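Local coordinates for coenzyme PQQ synthesis protein B (Methylobacterium extorquens, PDB 4Z7R) that may take part in moving pyrroloquinoline quinone or its precursor to the periplasm, and has a zinc-bound metallo-beta-lactamase fold, at residues I42-D47 against L52-S57; A95-L100 against F106-T111; L213-T218 against R286-A291. One frame throughout, in Å; residues are numbered along the deposited sequence.

In the fold
Two beta-sheets facing each other organise the protein, and the three contacts sample both. Interactions 1 and 2 both reach one sheet, their centres about 11 Å apart, and they are joined directly: A56 O lies 2.7 Å from G96 N, a probable hydrogen bond. Interaction 3 belongs to the other sheet. It meets interaction 1 across the interior, where I42 CD1 packs 4.2 Å from L214 CD2, while the centres of interactions 2 and 3 stand about 25 Å apart. The side chains of I42, L97 and F215 lie about 12, 14 and 13 Å from a bound zinc ion, so the apolar contacts stand off from the metal, although T218 in 213-218 reaches the zinc ligand H265.

Interaction 1 (I42-D47 against L52-S57); sequences IAVSPD and LLLNAS
I42 and L54 form a hydrogen-bonded antiparallel pair, joined both through the backbone and through side chains. L54 N gives a short bond to I42 O (2.8 Å), and I42 N returns a longer one to L54 O (3.3 Å). V44 and L52 repeat the scheme two residues on, and between the two pairs the CA of A43 approaches L52 O at 3.3 Å in a CA-H...O contact.

The side chains of I42, V44, L52 and L54 share one face. With chi1 at 75°, I42 places CG1 between its backbone N and carbonyl carbon, where it lies 3.8 Å from L54 CB and 3.9 Å from L54 CD1. The same L54 CD1 is met diagonally by V44 CG2, also at 3.9 Å, so one leucine methyl bridges two residues of the partner strand. Y192 and L190 of strand 188-193 press on this face from the second sheet, whereas A43 and L53 point to the other face.

At the end of the strand, S45 OG accepts from D47 N in an ST turn leading into the connection. The whole is a beta hairpin, here forming part of one sheet of the alpha-beta/beta-alpha sandwich of the metallo-beta-lactamase fold.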
ATOM      1  N   ILE A  42       3.555 -12.848   4.476  1.00  8.91           N
ATOM      2  CA  ILE A  42       3.696 -14.146   3.824  0.95  9.19           C
ATOM      3  C   ILE A  42       2.329 -14.793   3.660  0.83  8.67           C
ATOM      4  O   ILE A  42       1.368 -14.426   4.338  0.97  8.35           O
ATOM      5  CB  ILE A  42       4.626 -15.118   4.602  1.00 13.33           C
ATOM      6  CG1 ILE A  42       3.922 -15.668   5.847  1.00 13.67           C
ATOM      7  CG2 ILE A  42       5.964 -14.450   4.948  1.00 13.20           C
ATOM      8  CD1 ILE A  42       4.666 -16.822   6.511  1.00 13.58           C
ATOM      9  N   ALA A  43       2.242 -15.746   2.741  0.92  8.65           N
ATOM     10  CA  ALA A  43       1.020 -16.516   2.564  0.91  8.53           C
ATOM     11  C   ALA A  43       1.334 -17.999   2.670  0.80  8.57           C
ATOM     12  O   ALA A  43       2.365 -18.458   2.180  1.00  8.40           O
ATOM     13  CB  ALA A  43       0.368 -16.194   1.232  0.86  8.27           C
ATOM     14  N   VAL A  44       0.455 -18.745   3.327  0.96  9.35           N
ATOM     15  CA  VAL A  44       0.678 -20.170   3.537  1.00  9.92           C
ATOM     16  C   VAL A  44      -0.576 -20.948   3.157  0.87 10.84           C
ATOM     17  O   VAL A  44      -1.691 -20.492   3.410  1.00 10.87           O
ATOM     18  CB  VAL A  44       1.065 -20.469   5.009  0.94 10.86           C
ATOM     19  CG1 VAL A  44       1.263 -21.960   5.226  0.84 11.10           C
ATOM     20  CG2 VAL A  44       2.325 -19.707   5.397  1.00 10.19           C
ATOM     21  N   SER A  45      -0.392 -22.116   2.548  1.00 11.42           N
ATOM     22  CA  SER A  45      -1.512 -22.960   2.144  0.83 12.07           C
ATOM     23  C   SER A  45      -1.210 -24.435   2.379  0.91 11.84           C
ATOM     24  O   SER A  45      -0.088 -24.886   2.153  1.00 11.89           O
ATOM     25  CB  SER A  45      -1.847 -22.741   0.669  1.00 12.76           C
ATOM     26  OG  SER A  45      -2.856 -23.640   0.239  0.89 13.38           O
ATOM     27  N   PRO A  46      -2.217 -25.195   2.833  0.80 11.91           N
ATOM     28  CA  PRO A  46      -2.048 -26.642   2.979  0.62 12.50           C
ATOM     29  C   PRO A  46      -2.201 -27.384   1.652  1.00 13.77           C
ATOM     30  O   PRO A  46      -1.755 -28.524   1.540  0.89 14.48           O
ATOM     31  CB  PRO A  46      -3.163 -27.022   3.955  1.00 11.71           C
ATOM     32  CG  PRO A  46      -4.251 -26.047   3.649  0.93 11.97           C
ATOM     33  CD  PRO A  46      -3.547 -24.747   3.287  1.00 11.31           C
ATOM     34  N   ASP A  47      -2.811 -26.739   0.660  1.00 13.77           N
ATOM     35  CA  ASP A  47      -3.186 -27.436  -0.568  0.95 14.55           C
ATOM     36  C   ASP A  47      -2.781 -26.694  -1.841  1.00 14.16           C
ATOM     37  O   ASP A  47      -2.895 -27.234  -2.939  0.87 14.43           O
ATOM     38  CB  ASP A  47      -4.700 -27.695  -0.583  1.00 15.22           C
ATOM     39  CG  ASP A  47      -5.521 -26.429  -0.377  0.78 15.95           C
ATOM     40  OD1 ASP A  47      -5.038 -25.323  -0.700  0.94 16.05           O
ATOM     41  OD2 ASP A  47      -6.662 -26.542   0.109  0.92 16.19           O
ATOM     42  N   LEU A  52      -3.890 -18.728   3.649  1.00 12.13           N
ATOM     43  CA  LEU A  52      -3.931 -17.842   4.797  0.86 11.68           C
ATOM     44  C   LEU A  52      -2.902 -16.740   4.603  0.82 11.21           C
ATOM     45  O   LEU A  52      -1.728 -17.019   4.363  0.98 11.53           O
ATOM     46  CB  LEU A  52      -3.645 -18.600   6.093  1.00 11.91           C
ATOM     47  CG  LEU A  52      -3.334 -17.724   7.314  0.81 11.93           C
ATOM     48  CD1 LEU A  52      -4.589 -17.026   7.821  1.00 11.60           C
ATOM     49  CD2 LEU A  52      -2.677 -18.538   8.424  0.91 12.40           C
ATOM     50  N   LEU A  53      -3.345 -15.493   4.706  1.00 10.68           N
ATOM     51  CA  LEU A  53      -2.434 -14.359   4.648  0.87 12.65           C
ATOM     52  C   LEU A  53      -1.953 -13.994   6.043  1.00 11.81           C
ATOM     53  O   LEU A  53      -2.756 -13.742   6.937  0.94 12.03           O
ATOM     54  CB  LEU A  53      -3.115 -13.154   3.995  1.00 14.31           C
ATOM     55  CG  LEU A  53      -2.205 -11.994   3.599  1.00 15.59           C
ATOM     56  CD1 LEU A  53      -1.435 -12.334   2.348  0.79 16.39           C
ATOM     57  CD2 LEU A  53      -3.025 -10.729   3.394  1.00 15.00           C
ATOM     58  N   LEU A  54      -0.638 -13.969   6.229  1.00 12.08           N
ATOM     59  CA  LEU A  54      -0.077 -13.536   7.500  0.92 12.23           C
ATOM     60  C   LEU A  54       0.410 -12.099   7.376  0.83 11.70           C
ATOM     61  O   LEU A  54       1.394 -11.825   6.688  1.00 12.31           O
ATOM     62  CB  LEU A  54       1.045 -14.471   7.951  1.00 12.62           C
ATOM     63  CG  LEU A  54       0.499 -15.800   8.494  0.88 12.85           C
ATOM     64  CD1 LEU A  54       0.541 -16.890   7.432  0.87 12.84           C
ATOM     65  CD2 LEU A  54       1.224 -16.236   9.754  0.60 13.20           C
ATOM     66  N   ASN A  55      -0.321 -11.199   8.033  1.00 11.05           N
ATOM     67  CA  ASN A  55      -0.125  -9.749   7.977  0.97 11.07           C
ATOM     68  C   ASN A  55      -0.538  -9.178   6.621  0.91 12.29           C
ATOM     69  O   ASN A  55      -0.478  -9.856   5.589  0.88 14.13           O
ATOM     70  CB  ASN A  55       1.317  -9.376   8.355  1.00  9.73           C
ATOM     71  CG  ASN A  55       1.644  -9.705   9.800  0.93  9.07           C
ATOM     72  OD1 ASN A  55       0.860  -9.420  10.707  0.82  9.50           O
ATOM     73  ND2 ASN A  55       2.807 -10.306  10.022  1.00  8.19           N
ATOM     74  N   ALA A  56      -0.938  -7.911   6.634  0.93 12.41           N
ATOM     75  CA  ALA A  56      -1.451  -7.246   5.440  1.00 12.82           C
ATOM     76  C   ALA A  56      -0.733  -5.912   5.252  1.00 13.18           C
ATOM     77  O   ALA A  56      -1.075  -4.914   5.886  1.00 12.87           O
ATOM     78  CB  ALA A  56      -2.954  -7.039   5.506  1.00 13.28           C
ATOM     79  N   SER A  57       0.277  -5.912   4.387  0.95 13.88           N
ATOM     80  CA  SER A  57       1.196  -4.784   4.255  0.94 13.36           C
ATOM     81  C   SER A  57       0.657  -3.686   3.335  1.00 12.82           C
ATOM     82  O   SER A  57      -0.258  -3.928   2.552  0.98 14.15           O
ATOM     83  CB  SER A  57       2.550  -5.289   3.743  0.63 13.53           C
ATOM     84  OG  SER A  57       2.664  -5.106   2.344  0.99 14.00           O
TER

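Interaction 2 (A95-L100 against F106-T111); sequences AGLLTL and FTLYAT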
ATOM      1  N   ALA A  95      -1.922  -2.041   7.393  1.00 11.89           N
ATOM      2  CA  ALA A  95      -2.385  -1.070   6.395  0.94 11.12           C
ATOM      3  C   ALA A  95      -3.033  -1.742   5.184  0.66 10.40           C
ATOM      4  O   ALA A  95      -3.954  -1.191   4.580  1.00  9.03           O
ATOM      5  CB  ALA A  95      -1.237  -0.177   5.944  0.87 11.70           C
ATOM      6  N   GLY A  96      -2.564  -2.939   4.848  0.99 11.19           N
ATOM      7  CA  GLY A  96      -3.100  -3.678   3.717  1.00 10.65           C
ATOM      8  C   GLY A  96      -4.565  -4.058   3.827  0.89 10.88           C
ATOM      9  O   GLY A  96      -5.216  -4.348   2.819  0.94 11.12           O
ATOM     10  N   LEU A  97      -5.086  -4.062   5.048  1.00 11.29           N
ATOM     11  CA  LEU A  97      -6.481  -4.423   5.277  0.84 12.31           C
ATOM     12  C   LEU A  97      -7.417  -3.458   4.553  0.94 11.64           C
ATOM     13  O   LEU A  97      -8.509  -3.839   4.134  0.99 11.73           O
ATOM     14  CB  LEU A  97      -6.794  -4.442   6.773  0.95 12.96           C
ATOM     15  CG  LEU A  97      -6.060  -5.497   7.605  0.88 12.73           C
ATOM     16  CD1 LEU A  97      -6.368  -5.321   9.085  0.89 13.12           C
ATOM     17  CD2 LEU A  97      -6.428  -6.896   7.145  1.00 11.07           C
ATOM     18  N   LEU A  98      -6.978  -2.212   4.398  1.00 10.63           N
ATOM     19  CA  LEU A  98      -7.778  -1.195   3.719  0.94 10.83           C
ATOM     20  C   LEU A  98      -7.988  -1.518   2.240  0.84 10.61           C
ATOM     21  O   LEU A  98      -8.910  -1.003   1.609  0.91 10.86           O
ATOM     22  CB  LEU A  98      -7.118   0.180   3.859  1.00 11.40           C
ATOM     23  CG  LEU A  98      -6.978   0.719   5.283  0.96 11.63           C
ATOM     24  CD1 LEU A  98      -6.317   2.095   5.279  0.99 11.68           C
ATOM     25  CD2 LEU A  98      -8.335   0.776   5.965  0.86 12.23           C
ATOM     26  N   THR A  99      -7.122  -2.368   1.696  0.93 10.19           N
ATOM     27  CA  THR A  99      -7.216  -2.796   0.305  1.00  9.78           C
ATOM     28  C   THR A  99      -8.214  -3.948   0.149  0.49  9.96           C
ATOM     29  O   THR A  99      -8.862  -4.094  -0.889  0.92 10.16           O
ATOM     30  CB  THR A  99      -5.820  -3.211  -0.228  1.00 11.26           C
ATOM     31  OG1 THR A  99      -5.070  -2.038  -0.556  0.90 11.72           O
ATOM     32  CG2 THR A  99      -5.918  -4.099  -1.462  1.00 11.16           C
ATOM     33  N   LEU A 100      -8.369  -4.741   1.203  1.00 10.02           N
ATOM     34  CA  LEU A 100      -9.208  -5.937   1.146  0.72 11.47           C
ATOM     35  C   LEU A 100     -10.676  -5.624   1.443  0.88 12.31           C
ATOM     36  O   LEU A 100     -11.286  -6.240   2.319  0.79 12.81           O
ATOM     37  CB  LEU A 100      -8.686  -6.989   2.127  1.00 11.86           C
ATOM     38  CG  LEU A 100      -7.201  -7.325   1.976  0.62 11.70           C
ATOM     39  CD1 LEU A 100      -6.747  -8.298   3.050  0.84 11.98           C
ATOM     40  CD2 LEU A 100      -6.913  -7.877   0.585  1.00 11.22           C
ATOM     41  N   PHE A 106     -13.882 -12.992   4.076  0.95 15.15           N
ATOM     42  CA  PHE A 106     -12.793 -13.746   4.687  1.00 14.26           C
ATOM     43  C   PHE A 106     -12.864 -13.555   6.195  1.00 13.86           C
ATOM     44  O   PHE A 106     -13.659 -12.752   6.682  1.00 14.25           O
ATOM     45  CB  PHE A 106     -11.425 -13.316   4.140  1.00 13.79           C
ATOM     46  CG  PHE A 106     -11.058 -11.889   4.439  0.84 12.93           C
ATOM     47  CD1 PHE A 106     -11.433 -10.868   3.582  0.95 12.42           C
ATOM     48  CD2 PHE A 106     -10.310 -11.571   5.565  0.92 12.41           C
ATOM     49  CE1 PHE A 106     -11.084  -9.556   3.848  0.95 11.70           C
ATOM     50  CE2 PHE A 106      -9.960 -10.262   5.838  0.92 12.43           C
ATOM     51  CZ  PHE A 106     -10.346  -9.253   4.980  0.90 11.91           C
ATOM     52  N   THR A 107     -12.054 -14.306   6.934  1.00 13.31           N
ATOM     53  CA  THR A 107     -12.006 -14.148   8.382  1.00 13.23           C
ATOM     54  C   THR A 107     -10.690 -13.499   8.800  0.98 13.03           C
ATOM     55  O   THR A 107      -9.609 -13.958   8.426  0.95 13.40           O
ATOM     56  CB  THR A 107     -12.173 -15.492   9.123  0.92 13.64           C
ATOM     57  OG1 THR A 107     -13.409 -16.108   8.737  0.99 13.71           O
ATOM     58  CG2 THR A 107     -12.190 -15.264  10.628  0.89 14.20           C
ATOM     59  N   LEU A 108     -10.795 -12.417   9.562  1.00 12.40           N
ATOM     60  CA  LEU A 108      -9.630 -11.733  10.099  0.96 12.56           C
ATOM     61  C   LEU A 108      -9.344 -12.203  11.523  0.84 11.50           C
ATOM     62  O   LEU A 108     -10.188 -12.068  12.411  1.00 10.60           O
ATOM     63  CB  LEU A 108      -9.839 -10.217  10.061  1.00 12.67           C
ATOM     64  CG  LEU A 108      -8.744  -9.335  10.657  0.67 13.43           C
ATOM     65  CD1 LEU A 108      -7.428  -9.549   9.922  1.00 13.79           C
ATOM     66  CD2 LEU A 108      -9.165  -7.876  10.592  1.00 13.61           C
ATOM     67  N   TYR A 109      -8.151 -12.757  11.727  1.00 11.45           N
ATOM     68  CA  TYR A 109      -7.735 -13.279  13.026  0.80 13.12           C
ATOM     69  C   TYR A 109      -6.659 -12.421  13.680  0.80 13.44           C
ATOM     70  O   TYR A 109      -5.727 -11.972  13.015  1.00 13.48           O
ATOM     71  CB  TYR A 109      -7.198 -14.704  12.898  1.00 13.81           C
ATOM     72  CG  TYR A 109      -8.185 -15.737  12.405  0.68 13.35           C
ATOM     73  CD1 TYR A 109      -8.985 -16.444  13.295  0.89 13.39           C
ATOM     74  CD2 TYR A 109      -8.290 -16.031  11.053  0.92 12.87           C
ATOM     75  CE1 TYR A 109      -9.880 -17.407  12.845  1.00 12.85           C
ATOM     76  CE2 TYR A 109      -9.176 -16.989  10.594  0.89 12.60           C
ATOM     77  CZ  TYR A 109      -9.967 -17.673  11.494  0.85 12.49           C
ATOM     78  OH  TYR A 109     -10.852 -18.621  11.032  1.00 12.10           O
ATOM     79  N   ALA A 110      -6.797 -12.205  14.985  0.94 13.19           N
ATOM     80  CA  ALA A 110      -5.762 -11.555  15.785  0.93 12.88           C
ATOM     81  C   ALA A 110      -6.040 -11.777  17.268  0.67 13.20           C
ATOM     82  O   ALA A 110      -7.106 -12.265  17.637  0.98 14.20           O
ATOM     83  CB  ALA A 110      -5.681 -10.067  15.472  1.00 11.75           C
ATOM     84  N   THR A 111      -5.071 -11.451  18.115  1.00 12.09           N
ATOM     85  CA  THR A 111      -5.300 -11.483  19.554  0.97 12.21           C
ATOM     86  C   THR A 111      -6.349 -10.426  19.899  0.91 11.23           C
ATOM     87  O   THR A 111      -6.560  -9.498  19.115  0.86 10.39           O
ATOM     88  CB  THR A 111      -4.005 -11.228  20.341  0.87 12.23           C
ATOM     89  OG1 THR A 111      -3.513  -9.915  20.045  1.00 12.04           O
ATOM     90  CG2 THR A 111      -2.955 -12.265  19.977  1.00 11.72           C
TER
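L97 and L108 reach toward each other tip to tip, each offering both of its terminal methyls. L97 CD2 meets L108 CD1 at 4.0 Å, and L97 CD1 meets L108 CD2 at 4.1 Å, a fork set against a fork. The leucine of the strand extends because its CG is anti to the backbone N (chi1 177°), which carries the branch across to the 3-10 turn.

L100 and F106 meet quite differently: their side chains run at about a right angle. The phenyl ring brings its CE1-CZ border against the base of the leucine, with F106 CE1 3.9 Å and F106 CZ 4.0 Å from L100 CB. Close by, L100 O sits in the plane of the ring at its edge, 3.7 Å from F106 CE1. An oxygen placed there faces the weakly positive rim of C-H groups and not the electron-rich face, so the approach should be mildly favourable electrostatically. No hydrogen bond crosses between the two segments.

Just past the 3-10 segment, L100 N bonds to L97 O at 3.1 Å. The three-residue spacing is consistent with both leucines reaching the strand, L97 only with the end of its side chain; in strand 106-110 alternation puts F106 and L108 on the same side. V84 of the neighbouring strand touches L100, F106 and L108 alike, while W17 of the second subunit packs on L100, linking this layer to the dimer interface. The 3-10 turn directly follows helix 91-94, which carries the zinc ligand D92. Strand 81-85, this helical segment and the parallel strand 106-110 together make a beta-alpha-beta crossover whose connection packs L97 and L100 on the sheet residues L108 and F106, within the metallo-beta-lactamase fold.

Interaction 3 (L213-T218 against R286-A291); sequences LLFDGT and RGWTVA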
ATOM      1  N   LEU A 213      12.079 -21.860   9.956  0.89 10.33           N
ATOM      2  CA  LEU A 213      11.893 -20.683  10.789  0.89  9.58           C
ATOM      3  C   LEU A 213      12.046 -19.420   9.951  0.85  9.16           C
ATOM      4  O   LEU A 213      13.072 -19.209   9.311  0.97  9.66           O
ATOM      5  CB  LEU A 213      12.893 -20.659  11.950  1.00  9.06           C
ATOM      6  CG  LEU A 213      12.923 -19.336  12.721  0.83  9.31           C
ATOM      7  CD1 LEU A 213      11.611 -19.089  13.460  1.00  8.81           C
ATOM      8  CD2 LEU A 213      14.106 -19.291  13.684  0.68  9.64           C
ATOM      9  N   LEU A 214      11.010 -18.592   9.943  1.00  8.54           N
ATOM     10  CA  LEU A 214      11.094 -17.281   9.319  0.94  9.70           C
ATOM     11  C   LEU A 214      11.120 -16.256  10.440  0.74 10.14           C
ATOM     12  O   LEU A 214      10.150 -16.119  11.189  0.88 10.29           O
ATOM     13  CB  LEU A 214       9.927 -17.043   8.359  1.00  9.62           C
ATOM     14  CG  LEU A 214      10.070 -17.570   6.923  1.00  9.81           C
ATOM     15  CD1 LEU A 214      10.411 -19.060   6.867  1.00 10.41           C
ATOM     16  CD2 LEU A 214       8.803 -17.283   6.135  1.00  8.93           C
ATOM     17  N   PHE A 215      12.238 -15.548  10.563  1.00 10.47           N
ATOM     18  CA  PHE A 215      12.516 -14.781  11.774  0.93 10.44           C
ATOM     19  C   PHE A 215      12.962 -13.339  11.520  0.94 10.62           C
ATOM     20  O   PHE A 215      13.605 -13.041  10.511  0.83 10.72           O
ATOM     21  CB  PHE A 215      13.576 -15.510  12.605  1.00  9.87           C
ATOM     22  CG  PHE A 215      13.769 -14.942  13.980  0.91 10.90           C
ATOM     23  CD1 PHE A 215      12.907 -15.282  15.013  0.92 11.05           C
ATOM     24  CD2 PHE A 215      14.819 -14.079  14.247  0.90 11.26           C
ATOM     25  CE1 PHE A 215      13.083 -14.761  16.283  0.73 11.16           C
ATOM     26  CE2 PHE A 215      15.002 -13.557  15.517  0.79 11.29           C
ATOM     27  CZ  PHE A 215      14.132 -13.899  16.536  0.87 11.43           C
ATOM     28  N   ASP A 216      12.590 -12.468  12.456  1.00 10.52           N
ATOM     29  CA  ASP A 216      13.019 -11.069  12.525  1.00 10.90           C
ATOM     30  C   ASP A 216      14.476 -10.900  12.102  0.97 11.02           C
ATOM     31  O   ASP A 216      15.386 -11.355  12.790  0.94 11.64           O
ATOM     32  CB  ASP A 216      12.806 -10.556  13.957  0.99 11.67           C
ATOM     33  CG  ASP A 216      12.964  -9.047  14.092  0.90 11.95           C
ATOM     34  OD1 ASP A 216      13.707  -8.415  13.311  0.98 12.98           O
ATOM     35  OD2 ASP A 216      12.328  -8.488  15.012  0.84 11.72           O
ATOM     36  N   GLY A 217      14.679 -10.230  10.972  0.93 10.65           N
ATOM     37  CA  GLY A 217      16.010  -9.909  10.490  0.94 10.18           C
ATOM     38  C   GLY A 217      16.181  -8.419  10.252  0.98  9.95           C
ATOM     39  O   GLY A 217      16.920  -8.005   9.358  1.00  9.20           O
ATOM     40  N   THR A 218      15.484  -7.616  11.049  1.00 10.51           N
ATOM     41  CA  THR A 218      15.433  -6.171  10.850  1.00  9.68           C
ATOM     42  C   THR A 218      16.813  -5.514  10.818  0.86  9.24           C
ATOM     43  O   THR A 218      17.116  -4.742   9.908  1.00  9.25           O
ATOM     44  CB  THR A 218      14.589  -5.495  11.946  0.79 10.60           C
ATOM     45  OG1 THR A 218      13.308  -6.132  12.023  1.00 11.60           O
ATOM     46  CG2 THR A 218      14.400  -4.013  11.640  1.00 10.46           C
ATOM     47  N   ARG A 286      26.531 -18.964   8.405  1.00 12.71           N
ATOM     48  CA  ARG A 286      26.014 -19.390   9.697  1.00 12.81           C
ATOM     49  C   ARG A 286      24.633 -20.030   9.558  0.77 13.25           C
ATOM     50  O   ARG A 286      23.914 -20.201  10.544  0.87 13.63           O
ATOM     51  CB  ARG A 286      25.980 -18.206  10.669  1.00 12.45           C
ATOM     52  CG  ARG A 286      27.361 -17.840  11.212  1.00 11.87           C
ATOM     53  CD  ARG A 286      27.348 -16.558  12.029  0.87 11.37           C
ATOM     54  NE  ARG A 286      27.275 -15.372  11.180  0.99 10.73           N
ATOM     55  CZ  ARG A 286      26.965 -14.157  11.620  0.74 10.92           C
ATOM     56  NH1 ARG A 286      26.921 -13.135  10.777  0.94 11.48           N
ATOM     57  NH2 ARG A 286      26.702 -13.964  12.905  1.00  8.68           N
ATOM     58  N   GLY A 287      24.268 -20.384   8.329  0.98 13.04           N
ATOM     59  CA  GLY A 287      23.084 -21.193   8.088  0.80 12.80           C
ATOM     60  C   GLY A 287      21.791 -20.443   7.827  0.75 12.11           C
ATOM     61  O   GLY A 287      20.711 -21.035   7.872  1.00 11.41           O
ATOM     62  N   TRP A 288      21.884 -19.148   7.548  1.00 11.72           N
ATOM     63  CA  TRP A 288      20.681 -18.346   7.346  1.00 11.55           C
ATOM     64  C   TRP A 288      20.480 -17.903   5.900  0.76 11.40           C
ATOM     65  O   TRP A 288      21.413 -17.460   5.236  0.78 11.26           O
ATOM     66  CB  TRP A 288      20.714 -17.119   8.256  0.97 11.76           C
ATOM     67  CG  TRP A 288      20.406 -17.444   9.680  0.78 11.09           C
ATOM     68  CD1 TRP A 288      21.279 -17.901  10.621  0.98 10.41           C
ATOM     69  CD2 TRP A 288      19.131 -17.354  10.326  0.77 10.95           C
ATOM     70  NE1 TRP A 288      20.630 -18.096  11.816  0.84 10.29           N
ATOM     71  CE2 TRP A 288      19.309 -17.767  11.660  0.58 10.50           C
ATOM     72  CE3 TRP A 288      17.855 -16.962   9.904  0.81 11.04           C
ATOM     73  CZ2 TRP A 288      18.261 -17.799  12.579  0.85 10.65           C
ATOM     74  CZ3 TRP A 288      16.818 -16.993  10.817  0.74 10.59           C
ATOM     75  CH2 TRP A 288      17.026 -17.408  12.138  0.87 10.47           C
ATOM     76  N   THR A 289      19.248 -18.039   5.419  1.00 11.19           N
ATOM     77  CA  THR A 289      18.850 -17.485   4.128  1.00 11.07           C
ATOM     78  C   THR A 289      18.293 -16.073   4.302  0.78 10.67           C
ATOM     79  O   THR A 289      17.533 -15.808   5.234  0.89 11.44           O
ATOM     80  CB  THR A 289      17.793 -18.377   3.432  0.87 11.88           C
ATOM     81  OG1 THR A 289      18.380 -19.634   3.075  0.78 12.78           O
ATOM     82  CG2 THR A 289      17.246 -17.704   2.175  1.00 11.97           C
ATOM     83  N   VAL A 290      18.682 -15.165   3.413  0.95 10.38           N
ATOM     84  CA  VAL A 290      18.105 -13.828   3.392  1.00  9.97           C
ATOM     85  C   VAL A 290      16.950 -13.792   2.397  0.76  9.64           C
ATOM     86  O   VAL A 290      17.153 -13.948   1.195  1.00  9.00           O
ATOM     87  CB  VAL A 290      19.163 -12.763   3.031  0.89 10.52           C
ATOM     88  CG1 VAL A 290      18.512 -11.409   2.795  0.89 10.71           C
ATOM     89  CG2 VAL A 290      20.210 -12.679   4.130  1.00 11.20           C
ATOM     90  N   ALA A 291      15.734 -13.611   2.903  1.00 10.34           N
ATOM     91  CA  ALA A 291      14.544 -13.711   2.065  0.92 10.62           C
ATOM     92  C   ALA A 291      14.456 -12.582   1.048  0.91 10.53           C
ATOM     93  O   ALA A 291      14.888 -11.460   1.309  1.00 10.26           O
ATOM     94  CB  ALA A 291      13.290 -13.729   2.919  1.00 10.37           C
TER
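W288 reaches past a whole strand to touch L213 and F215. Within this sheet of the metallo-beta-lactamase fold, strand 260-264 runs between strands 212-216 and 288-290, parallel to both, and the CA atoms of L213 and W288 are accordingly 9.7 Å apart, so the contact belongs to side chains alone.

The apolar part is carried by the far end of the indole. Its CH2 atom packs 3.8 Å from L213 CD2, the two side chains crossing at a slant. F215 comes nearest with its CB, which lies near the indole plane at the rim, 4.0 Å from W288 CH2 and equally close to W288 CZ3. With chi1 of -76°, the indole swings to a position beside its own backbone N, and its six-membered ring is thereby carried toward strand 212-216. F263 of the intervening strand stacks on the indole, and I250 of helix 249-252 packs against it as well. G287, at positive phi, ends helix 278-285 in a Schellman motif and delivers the chain straight into W288.

Polar interactions gather at the C-terminal end of strand 212-216. The second carboxylate oxygen of D216, OD2, is bonded to H240 ND1 and C196 N, while T218 OG1 bonds to ND1 of the zinc ligand H265, making T218 a second-shell residue. D216 OD1 holds this threonine twice. It accepts from T218 N at 3.0 Å, closing an Asx turn, and the hydroxyl T218 OG1 donates to D216 OD1 at 2.7 Å from the syn side, 33° out of the carboxylate plane.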